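Local coordinates for protein VirX1 (PDB 6QGM) that iodinates diverse substrates as a marine viral halogenase, probably by the flavin-dependent route of the tryptophan halogenase family, at residues Cys273-Val281 with Tyr407-Trp418; Glu364-Leu372 with Glu384-Gln395. All coordinates share one frame; numbering follows the deposited sequence.

How the contacts relate
Both contacts use helix 382-408. Contact 2 takes the N-terminal part of this long helix and pairs it with helix 360-373. Contact 1 takes its last two residues, the loop that follows and the start of helix 416-424, and sets them on a beta hairpin. The centres of the two contacts are about 34 Å apart, on opposite sides of the chain's centre, and their nearest atoms are about 15 Å apart. Along the chain, contact 2 is nested inside the loop closed by contact 1. Other subunits of the three-chain assembly reach both places: the second subunit meets the loop of contact 1, and the third meets the helix pair of contact 2.

Contact 1. Residues Cys273-Val281 with Tyr407-Trp418; sequences CHAMKNGWV and YAYSMRTDTPYW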
loop_
_atom_site.group_PDB
_atom_site.type_symbol
_atom_site.label_atom_id
_atom_site.label_comp_id
_atom_site.label_asym_id
_atom_site.label_seq_id
_atom_site.Cartn_x
_atom_site.Cartn_y
_atom_site.Cartn_z
ATOM N N CYS B 273 11.553 31.442 10.378
ATOM C CA CYS B 273 12.371 30.994 9.230
ATOM C C CYS B 273 12.163 31.995 8.102
ATOM O O CYS B 273 11.067 32.051 7.547
ATOM C CB CYS B 273 11.969 29.581 8.833
ATOM S SG CYS B 273 12.011 28.428 10.232
ATOM N N HIS B 274 13.184 32.794 7.837
ATOM C CA HIS B 274 13.169 33.898 6.849
ATOM C C HIS B 274 13.885 33.436 5.577
ATOM O O HIS B 274 15.111 33.273 5.630
ATOM C CB HIS B 274 13.837 35.135 7.437
ATOM C CG HIS B 274 13.672 36.326 6.571
ATOM N ND1 HIS B 274 12.815 37.328 6.889
ATOM C CD2 HIS B 274 14.231 36.658 5.390
ATOM C CE1 HIS B 274 12.865 38.265 5.961
ATOM N NE2 HIS B 274 13.709 37.865 5.024
ATOM N N ALA B 275 13.158 33.233 4.476
ATOM C CA ALA B 275 13.748 32.804 3.189
ATOM C C ALA B 275 14.590 33.951 2.625
ATOM O O ALA B 275 14.081 35.095 2.580
ATOM C CB ALA B 275 12.677 32.386 2.232
ATOM N N MET B 276 15.826 33.640 2.230
ATOM C CA MET B 276 16.843 34.591 1.701
ATOM C C MET B 276 17.085 34.283 0.221
ATOM O O MET B 276 16.279 33.516 -0.347
ATOM C CB MET B 276 18.150 34.456 2.485
ATOM C CG MET B 276 17.958 34.604 3.976
ATOM S SD MET B 276 18.110 36.296 4.492
ATOM C CE MET B 276 19.897 36.478 4.484
ATOM N N LYS B 277 18.136 34.845 -0.387
ATOM C CA LYS B 277 18.395 34.701 -1.849
ATOM C C LYS B 277 18.853 33.271 -2.174
ATOM O O LYS B 277 18.481 32.789 -3.255
ATOM C CB LYS B 277 19.401 35.754 -2.338
ATOM C CG LYS B 277 18.857 37.177 -2.365
ATOM C CD LYS B 277 19.899 38.250 -2.548
ATOM C CE LYS B 277 19.312 39.500 -3.177
ATOM N NZ LYS B 277 20.291 40.611 -3.208
ATOM N N ASN B 278 19.597 32.625 -1.265
ATOM C CA ASN B 278 20.267 31.316 -1.497
ATOM C C ASN B 278 20.007 30.349 -0.342
ATOM O O ASN B 278 20.799 29.402 -0.197
ATOM C CB ASN B 278 21.777 31.480 -1.713
ATOM C CG ASN B 278 22.090 32.536 -2.745
ATOM O OD1 ASN B 278 21.960 32.304 -3.944
ATOM N ND2 ASN B 278 22.470 33.705 -2.274
ATOM N N GLY B 279 18.931 30.548 0.418
ATOM C CA GLY B 279 18.542 29.674 1.544
ATOM C C GLY B 279 17.561 30.365 2.466
ATOM O O GLY B 279 16.608 30.997 1.958
ATOM N N TRP B 280 17.771 30.256 3.774
ATOM C CA TRP B 280 16.853 30.816 4.804
ATOM C C TRP B 280 17.629 31.029 6.114
ATOM O O TRP B 280 18.631 30.332 6.335
ATOM C CB TRP B 280 15.625 29.905 4.971
ATOM C CG TRP B 280 15.979 28.609 5.603
ATOM C CD1 TRP B 280 16.532 27.528 4.991
ATOM C CD2 TRP B 280 15.879 28.275 6.993
ATOM N NE1 TRP B 280 16.766 26.537 5.900
ATOM C CE2 TRP B 280 16.384 26.968 7.139
ATOM C CE3 TRP B 280 15.397 28.937 8.125
ATOM C CZ2 TRP B 280 16.421 26.324 8.370
ATOM C CZ3 TRP B 280 15.416 28.286 9.342
ATOM C CH2 TRP B 280 15.934 27.005 9.460
ATOM N N VAL B 281 17.191 31.995 6.919
ATOM C CA VAL B 281 17.788 32.349 8.236
ATOM C C VAL B 281 16.803 31.951 9.339
ATOM O O VAL B 281 15.604 32.279 9.207
ATOM C CB VAL B 281 18.155 33.846 8.282
ATOM C CG1 VAL B 281 18.352 34.376 9.690
ATOM C CG2 VAL B 281 19.373 34.108 7.437
ATOM N N TYR B 407 10.270 24.247 -0.177
ATOM C CA TYR B 407 10.974 24.897 -1.308
ATOM C C TYR B 407 10.171 24.675 -2.592
ATOM O O TYR B 407 9.917 25.634 -3.330
ATOM C CB TYR B 407 12.395 24.337 -1.459
ATOM C CG TYR B 407 13.332 24.607 -0.307
ATOM C CD1 TYR B 407 13.946 25.833 -0.167
ATOM C CD2 TYR B 407 13.633 23.623 0.620
ATOM C CE1 TYR B 407 14.819 26.098 0.876
ATOM C CE2 TYR B 407 14.495 23.861 1.674
ATOM C CZ TYR B 407 15.092 25.107 1.802
ATOM O OH TYR B 407 15.958 25.362 2.830
ATOM N N ALA B 408 9.782 23.424 -2.829
ATOM C CA ALA B 408 9.251 22.919 -4.112
ATOM C C ALA B 408 8.032 23.732 -4.560
ATOM O O ALA B 408 7.883 23.952 -5.783
ATOM C CB ALA B 408 8.896 21.462 -3.956
ATOM N N TYR B 409 7.192 24.146 -3.604
ATOM C CA TYR B 409 5.862 24.757 -3.852
ATOM C C TYR B 409 5.916 26.280 -3.718
ATOM O O TYR B 409 4.878 26.903 -3.930
ATOM C CB TYR B 409 4.836 24.114 -2.923
ATOM C CG TYR B 409 4.500 22.706 -3.322
ATOM C CD1 TYR B 409 3.715 22.465 -4.438
ATOM C CD2 TYR B 409 4.986 21.616 -2.617
ATOM C CE1 TYR B 409 3.375 21.180 -4.825
ATOM C CE2 TYR B 409 4.689 20.321 -3.008
ATOM C CZ TYR B 409 3.891 20.109 -4.124
ATOM O OH TYR B 409 3.625 18.845 -4.542
ATOM N N SER B 410 7.080 26.859 -3.407
ATOM C CA SER B 410 7.256 28.330 -3.317
ATOM C C SER B 410 6.917 28.970 -4.664
ATOM O O SER B 410 7.034 28.276 -5.707
ATOM C CB SER B 410 8.633 28.703 -2.881
ATOM O OG SER B 410 8.803 30.112 -2.934
ATOM N N MET B 411 6.516 30.244 -4.640
ATOM C CA MET B 411 6.288 31.058 -5.863
ATOM C C MET B 411 7.599 31.732 -6.286
ATOM O O MET B 411 7.658 32.216 -7.431
ATOM C CB MET B 411 5.208 32.118 -5.650
ATOM C CG MET B 411 3.873 31.497 -5.322
ATOM S SD MET B 411 2.514 32.686 -5.292
ATOM C CE MET B 411 2.427 33.108 -7.031
ATOM N N ARG B 412 8.618 31.739 -5.419
ATOM C CA ARG B 412 9.887 32.478 -5.648
ATOM C C ARG B 412 10.637 31.907 -6.855
ATOM O O ARG B 412 10.908 30.693 -6.902
ATOM C CB ARG B 412 10.762 32.431 -4.399
ATOM C CG ARG B 412 10.136 33.170 -3.230
ATOM C CD ARG B 412 11.113 33.344 -2.097
ATOM N NE ARG B 412 12.263 34.137 -2.517
ATOM C CZ ARG B 412 13.150 34.666 -1.707
ATOM N NH1 ARG B 412 13.035 34.510 -0.408
ATOM N NH2 ARG B 412 14.153 35.350 -2.209
ATOM N N THR B 413 10.963 32.780 -7.808
ATOM C CA THR B 413 11.865 32.519 -8.949
ATOM C C THR B 413 12.772 33.734 -9.130
ATOM O O THR B 413 13.279 33.916 -10.233
ATOM C CB THR B 413 11.038 32.216 -10.200
ATOM O OG1 THR B 413 10.297 33.389 -10.508
ATOM C CG2 THR B 413 10.058 31.086 -10.027
ATOM N N ASP B 414 13.015 34.499 -8.072
ATOM C CA ASP B 414 13.669 35.836 -8.147
ATOM C C ASP B 414 15.204 35.694 -8.146
ATOM O O ASP B 414 15.879 36.665 -8.506
ATOM C CB ASP B 414 13.168 36.752 -7.026
ATOM C CG ASP B 414 13.207 36.101 -5.664
ATOM O OD1 ASP B 414 14.149 36.367 -4.934
ATOM O OD2 ASP B 414 12.305 35.331 -5.362
ATOM N N THR B 415 15.745 34.542 -7.755
ATOM C CA THR B 415 17.193 34.244 -7.820
ATOM C C THR B 415 17.387 32.891 -8.485
ATOM O O THR B 415 16.433 32.117 -8.612
ATOM C CB THR B 415 17.828 34.252 -6.431
ATOM O OG1 THR B 415 17.312 33.160 -5.679
ATOM C CG2 THR B 415 17.563 35.534 -5.677
ATOM N N PRO B 416 18.606 32.575 -8.962
ATOM C CA PRO B 416 18.879 31.268 -9.543
ATOM C C PRO B 416 18.608 30.142 -8.540
ATOM O O PRO B 416 18.162 29.088 -8.971
ATOM C CB PRO B 416 20.357 31.345 -9.957
ATOM C CG PRO B 416 20.601 32.826 -10.134
ATOM C CD PRO B 416 19.747 33.486 -9.081
ATOM N N TYR B 417 18.840 30.388 -7.248
ATOM C CA TYR B 417 18.582 29.402 -6.167
ATOM C C TYR B 417 17.109 29.013 -6.170
ATOM O O TYR B 417 16.810 27.806 -6.182
ATOM C CB TYR B 417 19.012 29.943 -4.805
ATOM C CG TYR B 417 18.675 29.051 -3.643
ATOM C CD1 TYR B 417 19.497 28.012 -3.258
ATOM C CD2 TYR B 417 17.526 29.265 -2.903
ATOM C CE1 TYR B 417 19.177 27.194 -2.185
ATOM C CE2 TYR B 417 17.194 28.470 -1.817
ATOM C CZ TYR B 417 18.023 27.426 -1.458
ATOM O OH TYR B 417 17.696 26.631 -0.399
ATOM N N TRP B 418 16.219 30.008 -6.174
ATOM C CA TRP B 418 14.750 29.799 -6.081
ATOM C C TRP B 418 14.214 29.306 -7.425
ATOM O O TRP B 418 13.286 28.481 -7.409
ATOM C CB TRP B 418 14.047 31.071 -5.577
ATOM C CG TRP B 418 14.210 31.247 -4.101
ATOM C CD1 TRP B 418 14.998 32.148 -3.452
ATOM C CD2 TRP B 418 13.617 30.420 -3.086
ATOM N NE1 TRP B 418 14.919 31.960 -2.101
ATOM C CE2 TRP B 418 14.083 30.906 -1.845
ATOM C CE3 TRP B 418 12.728 29.340 -3.103
ATOM C CZ2 TRP B 418 13.692 30.333 -0.638
ATOM C CZ3 TRP B 418 12.351 28.775 -1.914
ATOM C CH2 TRP B 418 12.805 29.279 -0.700
#
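Trp418 and Thr415 bond to two successive backbone carbonyls at the tip of a beta hairpin. Trp418 NE1 donates to Met276 O at 2.7 Å, almost straight (175°) and in the plane of the indole. Thr415 OG1 donates to Lys277 O at 2.7 Å, in the carbonyl plane. The same hydroxyl oxygen accepts a weak bond from Trp418 N, so Thr415 is also the N-cap of helix 416-424. Its OG1 lies between the backbone N and the carbonyl carbon (chi1 67°), where it can serve both bonds.

Tyr417 lies against the tip with one face of its ring over the Asn278-Gly279 peptide, and Asn278 C is 3.5 Å above the centre of the Tyr417 ring. Its hydroxyl bonds to Asn250. The hairpin joins strands 270-275 and 279-285 of the seven-stranded mixed sheet, and Met276 N closes it on Gly279 O.

Arg412 CD sits over one face of the Trp418 indole, while Tyr417 CD2 lies over the rim of the opposite face. The Arg412 guanidinium is held side-on by Asp414, one oxygen to NE and the other to NH2, and NH1 also bonds to Asn83 O. Ala275 CB touches Trp418 CZ2 at 3.7 Å. Farther along the hairpin, Tyr407 OH lies 3.1 Å from Trp280 CD1. Tyr407 OH and Trp280 NE1 both bond to the carboxylate of Glu352.

Contact 2. Residues Glu364-Leu372 with Glu384-Gln395; sequences ENIENLVYL and ERDGFNYTCDHQ
Helix segments 364-372 and 384-395 run nearly antiparallel at 157°, with their axes 10.6 Å apart at the closest. They form a helical hairpin, with 11 residues between the two segments, and Phe388 packs as a knob into a hole made by Asn365, Asn368, Leu369 and Leu372. With CG of Phe388 anti to the backbone N (chi1 179°), the rim of the ring reaches the backbone of the other helix, and Phe388 CE2 lies 3.5 Å from Asn365 O. Asn368 CB lies 3.6 Å from Phe388 CE2. Trp337 meets the Phe388 ring edge-to-face.

The Leu372 and Glu384 side chains lie alongside each other, pointing opposite ways, and Leu372 CD2 touches Glu384 CB at 3.8 Å. The Glu384 carboxylate bonds to Thr381 and Arg376. Asn365 OD1 lies against Cys392 CB, while Asn365 ND2 bonds to Gly343 O. No hydrogen bond crosses between the two segments. Thr391 OG1 turns back to Gly387 O, which also accepts from Thr391 N on the opposite face of its plane. The methyl CG2 of Thr391 meets Glu364 OE2 at 3.6 Å. Glu364 OE2 also accepts from Asn368 ND2 at 2.9 Å, with the donor above the carboxylate plane.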
loop_
_atom_site.group_PDB
_atom_site.type_symbol
_atom_site.label_atom_id
_atom_site.label_comp_id
_atom_site.label_asym_id
_atom_site.label_seq_id
_atom_site.Cartn_x
_atom_site.Cartn_y
_atom_site.Cartn_z
ATOM N N GLU B 364 14.764 10.318 18.892
ATOM C CA GLU B 364 14.172 9.149 18.203
ATOM C C GLU B 364 15.099 7.948 18.392
ATOM O O GLU B 364 14.629 6.904 18.880
ATOM C CB GLU B 364 13.915 9.468 16.727
ATOM C CG GLU B 364 13.585 8.258 15.867
ATOM C CD GLU B 364 12.201 7.660 16.040
ATOM O OE1 GLU B 364 11.350 8.233 16.797
ATOM O OE2 GLU B 364 11.968 6.624 15.408
ATOM N N ASN B 365 16.371 8.082 18.036
ATOM C CA ASN B 365 17.364 6.979 18.160
ATOM C C ASN B 365 17.533 6.597 19.637
ATOM O O ASN B 365 17.678 5.397 19.907
ATOM C CB ASN B 365 18.684 7.311 17.468
ATOM C CG ASN B 365 18.578 7.139 15.964
ATOM O OD1 ASN B 365 17.476 6.976 15.441
ATOM N ND2 ASN B 365 19.703 7.168 15.265
ATOM N N ILE B 366 17.490 7.561 20.560
ATOM C CA ILE B 366 17.636 7.288 22.018
ATOM C C ILE B 366 16.449 6.432 22.465
ATOM O O ILE B 366 16.690 5.386 23.091
ATOM C CB ILE B 366 17.773 8.583 22.844
ATOM C CG1 ILE B 366 19.104 9.291 22.565
ATOM C CG2 ILE B 366 17.599 8.282 24.327
ATOM C CD1 ILE B 366 19.226 10.669 23.158
ATOM N N GLU B 367 15.223 6.852 22.134
ATOM C CA GLU B 367 13.970 6.152 22.543
ATOM C C GLU B 367 13.923 4.755 21.914
ATOM O O GLU B 367 13.532 3.818 22.629
ATOM C CB GLU B 367 12.736 7.009 22.303
ATOM C CG GLU B 367 12.346 7.288 20.879
ATOM C CD GLU B 367 11.289 8.387 20.715
ATOM O OE1 GLU B 367 11.193 9.284 21.612
ATOM O OE2 GLU B 367 10.562 8.358 19.670
ATOM N N ASN B 368 14.366 4.612 20.666
ATOM C CA ASN B 368 14.423 3.309 19.938
ATOM C C ASN B 368 15.486 2.382 20.554
ATOM O O ASN B 368 15.270 1.147 20.580
ATOM C CB ASN B 368 14.635 3.506 18.436
ATOM C CG ASN B 368 13.461 4.154 17.748
ATOM O OD1 ASN B 368 12.405 4.326 18.350
ATOM N ND2 ASN B 368 13.642 4.526 16.491
ATOM N N LEU B 369 16.585 2.941 21.049
ATOM C CA LEU B 369 17.656 2.167 21.732
ATOM C C LEU B 369 17.152 1.693 23.100
ATOM O O LEU B 369 17.322 0.493 23.400
ATOM C CB LEU B 369 18.895 3.051 21.881
ATOM C CG LEU B 369 20.133 2.330 22.393
ATOM C CD1 LEU B 369 20.485 1.168 21.467
ATOM C CD2 LEU B 369 21.285 3.317 22.536
ATOM N N VAL B 370 16.558 2.603 23.885
ATOM C CA VAL B 370 15.972 2.316 25.228
ATOM C C VAL B 370 14.923 1.218 25.060
ATOM O O VAL B 370 14.861 0.316 25.935
ATOM C CB VAL B 370 15.375 3.575 25.889
ATOM C CG1 VAL B 370 14.496 3.234 27.079
ATOM C CG2 VAL B 370 16.454 4.546 26.330
ATOM N N TYR B 371 14.145 1.288 23.976
ATOM C CA TYR B 371 13.047 0.336 23.668
ATOM C C TYR B 371 13.632 -1.071 23.523
ATOM O O TYR B 371 13.123 -1.996 24.172
ATOM C CB TYR B 371 12.274 0.792 22.427
ATOM C CG TYR B 371 11.221 -0.183 21.978
ATOM C CD1 TYR B 371 9.945 -0.138 22.508
ATOM C CD2 TYR B 371 11.496 -1.158 21.038
ATOM C CE1 TYR B 371 8.959 -1.027 22.111
ATOM C CE2 TYR B 371 10.539 -2.075 20.650
ATOM C CZ TYR B 371 9.263 -2.009 21.185
ATOM O OH TYR B 371 8.308 -2.906 20.799
ATOM N N LEU B 372 14.694 -1.224 22.726
ATOM C CA LEU B 372 15.327 -2.542 22.452
ATOM C C LEU B 372 16.058 -3.066 23.696
ATOM O O LEU B 372 16.002 -4.282 23.958
ATOM C CB LEU B 372 16.281 -2.394 21.259
ATOM C CG LEU B 372 15.614 -2.220 19.896
ATOM C CD1 LEU B 372 16.650 -2.170 18.802
ATOM C CD2 LEU B 372 14.624 -3.338 19.609
ATOM N N GLU B 384 16.323 -7.075 15.155
ATOM C CA GLU B 384 15.894 -5.854 15.895
ATOM C C GLU B 384 16.772 -4.670 15.468
ATOM O O GLU B 384 16.228 -3.574 15.240
ATOM C CB GLU B 384 15.927 -6.096 17.410
ATOM C CG GLU B 384 14.854 -7.051 17.918
ATOM C CD GLU B 384 15.094 -7.649 19.304
ATOM O OE1 GLU B 384 15.769 -8.703 19.362
ATOM O OE2 GLU B 384 14.619 -7.076 20.338
ATOM N N ARG B 385 18.080 -4.876 15.351
ATOM C CA ARG B 385 19.039 -3.816 14.930
ATOM C C ARG B 385 18.730 -3.375 13.489
ATOM O O ARG B 385 18.787 -2.159 13.217
ATOM C CB ARG B 385 20.476 -4.327 15.086
ATOM C CG ARG B 385 20.864 -4.612 16.532
ATOM C CD ARG B 385 22.345 -4.846 16.717
ATOM N NE ARG B 385 22.794 -6.107 16.180
ATOM C CZ ARG B 385 22.704 -7.278 16.786
ATOM N NH1 ARG B 385 22.164 -7.380 17.989
ATOM N NH2 ARG B 385 23.151 -8.356 16.166
ATOM N N ASP B 386 18.413 -4.327 12.605
ATOM C CA ASP B 386 17.948 -4.071 11.212
ATOM C C ASP B 386 16.642 -3.268 11.273
ATOM O O ASP B 386 16.514 -2.306 10.493
ATOM C CB ASP B 386 17.856 -5.378 10.417
ATOM C CG ASP B 386 19.226 -5.975 10.095
ATOM O OD1 ASP B 386 20.222 -5.273 10.303
ATOM O OD2 ASP B 386 19.300 -7.139 9.629
ATOM N N GLY B 387 15.737 -3.622 12.191
ATOM C CA GLY B 387 14.482 -2.893 12.455
ATOM C C GLY B 387 14.734 -1.469 12.903
ATOM O O GLY B 387 14.026 -0.572 12.425
ATOM N N PHE B 388 15.706 -1.267 13.797
ATOM C CA PHE B 388 16.167 0.061 14.308
ATOM C C PHE B 388 16.636 0.928 13.131
ATOM O O PHE B 388 16.258 2.102 13.031
ATOM C CB PHE B 388 17.299 -0.148 15.319
ATOM C CG PHE B 388 17.873 1.108 15.900
ATOM C CD1 PHE B 388 18.828 1.847 15.227
ATOM C CD2 PHE B 388 17.487 1.533 17.143
ATOM C CE1 PHE B 388 19.364 2.998 15.788
ATOM C CE2 PHE B 388 18.026 2.679 17.712
ATOM C CZ PHE B 388 18.943 3.427 17.021
ATOM N N ASN B 389 17.475 0.347 12.262
ATOM C CA ASN B 389 18.035 1.014 11.057
ATOM C C ASN B 389 16.862 1.399 10.146
ATOM O O ASN B 389 16.792 2.550 9.724
ATOM C CB ASN B 389 19.097 0.147 10.373
ATOM C CG ASN B 389 20.396 0.054 11.156
ATOM O OD1 ASN B 389 20.686 0.890 12.009
ATOM N ND2 ASN B 389 21.207 -0.948 10.861
ATOM N N TYR B 390 15.943 0.478 9.884
ATOM C CA TYR B 390 14.779 0.738 9.002
ATOM C C TYR B 390 13.929 1.861 9.595
ATOM O O TYR B 390 13.630 2.821 8.881
ATOM C CB TYR B 390 13.938 -0.514 8.756
ATOM C CG TYR B 390 12.798 -0.237 7.811
ATOM C CD1 TYR B 390 11.634 0.361 8.255
ATOM C CD2 TYR B 390 12.904 -0.503 6.460
ATOM C CE1 TYR B 390 10.598 0.669 7.390
ATOM C CE2 TYR B 390 11.869 -0.223 5.587
ATOM C CZ TYR B 390 10.710 0.365 6.049
ATOM O OH TYR B 390 9.682 0.612 5.180
ATOM N N THR B 391 13.543 1.759 10.862
ATOM C CA THR B 391 12.653 2.751 11.509
ATOM C C THR B 391 13.260 4.146 11.383
ATOM O O THR B 391 12.525 5.079 11.016
ATOM C CB THR B 391 12.387 2.387 12.969
ATOM O OG1 THR B 391 11.661 1.158 12.880
ATOM C CG2 THR B 391 11.643 3.447 13.748
ATOM N N CYS B 392 14.547 4.299 11.658
ATOM C CA CYS B 392 15.137 5.642 11.835
ATOM C C CYS B 392 15.538 6.199 10.465
ATOM O O CYS B 392 15.510 7.432 10.290
ATOM C CB CYS B 392 16.251 5.601 12.873
ATOM S SG CYS B 392 17.901 5.433 12.170
ATOM N N ASP B 393 15.851 5.316 9.513
ATOM C CA ASP B 393 16.024 5.648 8.073
ATOM C C ASP B 393 14.701 6.158 7.490
ATOM O O ASP B 393 14.704 7.232 6.885
ATOM C CB ASP B 393 16.500 4.435 7.289
ATOM C CG ASP B 393 16.868 4.757 5.858
ATOM O OD1 ASP B 393 17.954 5.368 5.679
ATOM O OD2 ASP B 393 16.061 4.422 4.955
ATOM N N HIS B 394 13.603 5.414 7.655
ATOM C CA HIS B 394 12.249 5.801 7.165
ATOM C C HIS B 394 11.931 7.225 7.628
ATOM O O HIS B 394 11.436 8.028 6.810
ATOM C CB HIS B 394 11.159 4.825 7.641
ATOM C CG HIS B 394 9.919 4.903 6.810
ATOM N ND1 HIS B 394 9.017 5.938 6.916
ATOM C CD2 HIS B 394 9.457 4.107 5.827
ATOM C CE1 HIS B 394 8.054 5.782 6.038
ATOM N NE2 HIS B 394 8.303 4.669 5.349
ATOM N N GLN B 395 12.222 7.518 8.897
ATOM C CA GLN B 395 11.834 8.784 9.560
ATOM C C GLN B 395 12.577 9.955 8.913
ATOM O O GLN B 395 11.924 10.949 8.548
ATOM C CB GLN B 395 12.116 8.713 11.053
ATOM C CG GLN B 395 11.965 10.060 11.730
ATOM C CD GLN B 395 11.386 9.948 13.121
ATOM O OE1 GLN B 395 12.042 10.235 14.127
ATOM N NE2 GLN B 395 10.127 9.534 13.168
#